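Side-chain contacts in DUF3298 domain-containing protein (PDB 4E72), which is of unknown function but belongs to the DUF3298 family and is probably exported as a lipoprotein in Pseudomonas aeruginosa: residues A[136-139]-A[140-143]; A[146-149]-A[150-153]. All blocks are in the same frame, centred on the assembly; numbering follows the deposited sequence.

Overall arrangement
Both interactions are local and both use helix 142-159. Interaction 1 comes first along the chain. It is the turn that follows helix 133-136 and leads into the first residues of helix 142-159. Interaction 2 follows in series, on the next two turns of the same helix. Their centres lie about 14 Å apart, on the same side of the chain's centre. All four segments belong to the DUF3298 region of the protein. Interaction 1 lies at the surface. Interaction 2 is partly buried, because one side of the helix packs on strands 187-190 and 205-208 of a three-stranded antiparallel sheet. A hydrogen bond from W146 to E142 joins the two regions.

Interaction 1 (A[136-139]-A[140-143]); sequences MLVP and GQEE
V138 and Q141 are the ends of a type II beta turn, which leads into helix 142-159, with Q141 at the N-cap position. The turn is closed by one backbone hydrogen bond, from Q141 N to V138 O at 3.0 Å. The N-H...O angle is 145°, and the donor is tilted from the carbonyl plane of V138. P139 and G140 fill the two middle places. G140 has a positive phi of 85°, which glycine takes readily and which suits the third place of a type II turn.

The side-chain contacts fall in two groups. In the first, the side chains of V138 and Q141 lie side by side and point the same way. Q141 CG rests 3.7 Å from V138 CB and 3.8 Å from V138 CG1. Q141 CG also lies 3.4 Å from V138 O, the carbonyl that closes the turn. In the second group L137, which is buried and stands just before the turn, reaches across to the start of the helix. Its CG stands opposite the carbonyl carbon (chi1 -60°), and CD1 continues away from CA toward the helix start.

Other parts of the chain meet this region. V138 makes a backbone hydrogen bond with I216, and L137 also packs on V217. E142 OE2 accepts a hydrogen bond from W146 NE1, one turn further along the helix. At the helix start, L137 CD1 meets E142 CA at 3.8 Å and E142 CB at 4.2 Å.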
loop_
_atom_site.group_PDB
_atom_site.type_symbol
_atom_site.label_atom_id
_atom_site.label_comp_id
_atom_site.label_asym_id
_atom_site.label_seq_id
_atom_site.Cartn_x
_atom_site.Cartn_y
_atom_site.Cartn_z
HETATM N N MSE A 136 6.627 5.824 13.959
HETATM C CA MSE A 136 7.398 6.813 13.195
HETATM C C MSE A 136 7.398 8.205 13.825
HETATM O O MSE A 136 8.210 9.048 13.432
HETATM C CB MSE A 136 6.872 6.945 11.761
HETATM C CG MSE A 136 6.895 5.661 10.940
HETATM SE SE MSE A 136 5.794 5.986 9.357
HETATM C CE MSE A 136 5.396 4.142 8.814
ATOM N N LEU A 137 6.488 8.458 14.774
ATOM C CA LEU A 137 6.308 9.800 15.310
ATOM C C LEU A 137 6.862 10.041 16.681
ATOM O O LEU A 137 7.005 9.124 17.488
ATOM C CB LEU A 137 4.804 10.170 15.329
ATOM C CG LEU A 137 4.075 10.167 13.973
ATOM C CD1 LEU A 137 2.633 10.389 14.157
ATOM C CD2 LEU A 137 4.643 11.202 13.004
ATOM N N VAL A 138 7.186 11.318 16.929
ATOM C CA VAL A 138 7.582 11.846 18.228
ATOM C C VAL A 138 6.308 11.722 19.112
ATOM O O VAL A 138 5.207 12.030 18.631
ATOM C CB VAL A 138 8.136 13.300 18.109
ATOM C CG1 VAL A 138 8.231 13.984 19.468
ATOM C CG2 VAL A 138 9.497 13.322 17.398
ATOM N N PRO A 139 6.418 11.143 20.334
ATOM C CA PRO A 139 5.212 10.962 21.182
ATOM C C PRO A 139 4.385 12.241 21.352
ATOM O O PRO A 139 4.928 13.306 21.674
ATOM C CB PRO A 139 5.779 10.511 22.528
ATOM C CG PRO A 139 7.125 9.971 22.226
ATOM C CD PRO A 139 7.643 10.670 21.007
ATOM N N GLY A 140 3.080 12.104 21.113
ATOM C CA GLY A 140 2.094 13.178 21.170
ATOM C C GLY A 140 1.957 14.010 19.900
ATOM O O GLY A 140 1.171 14.957 19.889
ATOM N N GLN A 141 2.665 13.665 18.802
ATOM C CA GLN A 141 2.626 14.520 17.598
ATOM C C GLN A 141 1.736 14.052 16.436
ATOM O O GLN A 141 1.843 14.635 15.353
ATOM C CB GLN A 141 4.048 14.797 17.063
ATOM C CG GLN A 141 5.029 15.388 18.111
ATOM C CD GLN A 141 4.467 16.553 18.906
ATOM O OE1 GLN A 141 4.189 16.445 20.106
ATOM N NE2 GLN A 141 4.275 17.686 18.257
ATOM N N GLU A 142 0.823 13.085 16.647
ATOM C CA GLU A 142 -0.057 12.631 15.560
ATOM C C GLU A 142 -0.897 13.797 15.010
ATOM O O GLU A 142 -0.947 13.968 13.804
ATOM C CB GLU A 142 -0.945 11.462 15.984
ATOM C CG GLU A 142 -1.667 10.853 14.785
ATOM C CD GLU A 142 -2.293 9.475 14.887
ATOM O OE1 GLU A 142 -2.274 8.873 15.984
ATOM O OE2 GLU A 142 -2.783 8.986 13.844
ATOM N N GLU A 143 -1.501 14.612 15.887
ATOM C CA GLU A 143 -2.287 15.801 15.532
ATOM C C GLU A 143 -1.455 16.738 14.635
ATOM O O GLU A 143 -1.912 17.073 13.538
ATOM C CB GLU A 143 -2.741 16.539 16.800
#

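Interaction 2 (A[146-149]-A[150-153]); sequences WKQA and ELAH
W146 O accepts a hydrogen bond of 2.9 Å from E150 N, an i to i+4 bond of the alpha-helix 142-159. The N-H...O angle is 147°. Two further bonds of this kind follow, from A152 N to Q148 O at 3.1 Å and from H153 N to A149 O at 2.9 Å. The bond between L151 N and K147 O is weak.

The side chain of E150 folds back along the preceding turn. Its CG lies beside its own backbone N (chi1 -81°), which brings E150 CG to 3.4 Å from W146 O. E150 OE2 comes 3.3 Å from W146 O, but both are acceptors and do not bond. The E150 side chain lies alongside that of K147. The two point the same way, but their charged ends do not meet: K147 NZ and E150 OE1 are 6.1 Å apart. Any attraction between these charges is probably modest. The closer approach is through the aliphatic part of the lysine, with K147 CD 4.0 Å from E150 OE1.

The buried residues W146, A149, A152 and H153 line the side of the helix that faces the sheet. W146 and A149 touch L189 of strand 187-190, while A149 and A152 pack on I208 and H153 on L206, both in strand 205-208. The ring of H153 also meets that of F174, and Q148 OE1 accepts a weak hydrogen bond from R212 NE. Q148 and L151 form another side-by-side pair. Across that pair, Q148 OE1 lies 4.1 Å from L151 CD2.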
loop_
_atom_site.group_PDB
_atom_site.type_symbol
_atom_site.label_atom_id
_atom_site.label_comp_id
_atom_site.label_asym_id
_atom_site.label_seq_id
_atom_site.Cartn_x
_atom_site.Cartn_y
_atom_site.Cartn_z
ATOM N N TRP A 146 -1.027 15.267 11.028
ATOM C CA TRP A 146 -2.160 15.398 10.118
ATOM C C TRP A 146 -2.385 16.864 9.740
ATOM O O TRP A 146 -2.923 17.113 8.662
ATOM C CB TRP A 146 -3.420 14.697 10.643
ATOM C CG TRP A 146 -3.234 13.206 10.715
ATOM C CD1 TRP A 146 -3.027 12.464 11.840
ATOM C CD2 TRP A 146 -3.107 12.296 9.603
ATOM N NE1 TRP A 146 -2.846 11.142 11.508
ATOM C CE2 TRP A 146 -2.857 11.015 10.140
ATOM C CE3 TRP A 146 -3.200 12.436 8.207
ATOM C CZ2 TRP A 146 -2.710 9.881 9.331
ATOM C CZ3 TRP A 146 -3.006 11.326 7.408
ATOM C CH2 TRP A 146 -2.772 10.062 7.968
ATOM N N LYS A 147 -1.872 17.818 10.550
ATOM C CA LYS A 147 -1.915 19.244 10.205
ATOM C C LYS A 147 -1.015 19.509 9.010
ATOM O O LYS A 147 -1.413 20.269 8.134
ATOM C CB LYS A 147 -1.515 20.146 11.388
ATOM C CG LYS A 147 -2.565 20.191 12.498
ATOM C CD LYS A 147 -3.730 21.140 12.228
ATOM C CE LYS A 147 -4.629 21.286 13.442
ATOM N NZ LYS A 147 -3.973 22.024 14.566
ATOM N N GLN A 148 0.165 18.834 8.934
ATOM C CA GLN A 148 1.099 18.928 7.800
ATOM C C GLN A 148 0.555 18.194 6.581
ATOM O O GLN A 148 0.817 18.601 5.449
ATOM C CB GLN A 148 2.499 18.391 8.160
ATOM C CG GLN A 148 3.189 19.150 9.307
ATOM C CD GLN A 148 3.182 20.646 9.118
ATOM O OE1 GLN A 148 3.723 21.167 8.143
ATOM N NE2 GLN A 148 2.519 21.365 10.020
ATOM N N ALA A 149 -0.208 17.121 6.812
ATOM C CA ALA A 149 -0.884 16.326 5.782
ATOM C C ALA A 149 -1.937 17.191 5.089
ATOM O O ALA A 149 -2.074 17.112 3.873
ATOM C CB ALA A 149 -1.530 15.101 6.413
ATOM N N GLU A 150 -2.654 18.046 5.879
ATOM C CA GLU A 150 -3.659 19.016 5.408
ATOM C C GLU A 150 -3.002 20.010 4.418
ATOM O O GLU A 150 -3.597 20.355 3.402
ATOM C CB GLU A 150 -4.264 19.785 6.602
ATOM C CG GLU A 150 -5.353 19.057 7.367
ATOM C CD GLU A 150 -5.668 19.528 8.780
ATOM O OE1 GLU A 150 -5.974 20.729 8.963
ATOM O OE2 GLU A 150 -5.679 18.672 9.695
ATOM N N LEU A 151 -1.779 20.458 4.728
ATOM C CA LEU A 151 -1.014 21.380 3.883
ATOM C C LEU A 151 -0.631 20.677 2.563
ATOM O O LEU A 151 -0.788 21.271 1.489
ATOM C CB LEU A 151 0.231 21.902 4.652
ATOM C CG LEU A 151 1.234 22.801 3.896
ATOM C CD1 LEU A 151 0.586 24.098 3.378
ATOM C CD2 LEU A 151 2.451 23.081 4.760
ATOM N N ALA A 152 -0.189 19.398 2.650
ATOM C CA ALA A 152 0.148 18.545 1.502
ATOM C C ALA A 152 -1.098 18.278 0.621
ATOM O O ALA A 152 -0.969 18.111 -0.593
ATOM C CB ALA A 152 0.745 17.233 1.988
ATOM N N HIS A 153 -2.305 18.280 1.238
ATOM C CA HIS A 153 -3.565 18.161 0.530
ATOM C C HIS A 153 -3.779 19.418 -0.318
ATOM O O HIS A 153 -4.132 19.312 -1.503
ATOM C CB HIS A 153 -4.736 17.934 1.498
ATOM C CG HIS A 153 -6.057 17.703 0.806
ATOM N ND1 HIS A 153 -7.108 18.598 0.933
ATOM C CD2 HIS A 153 -6.438 16.709 -0.033
ATOM C CE1 HIS A 153 -8.092 18.112 0.196
ATOM N NE2 HIS A 153 -7.738 16.982 -0.407
#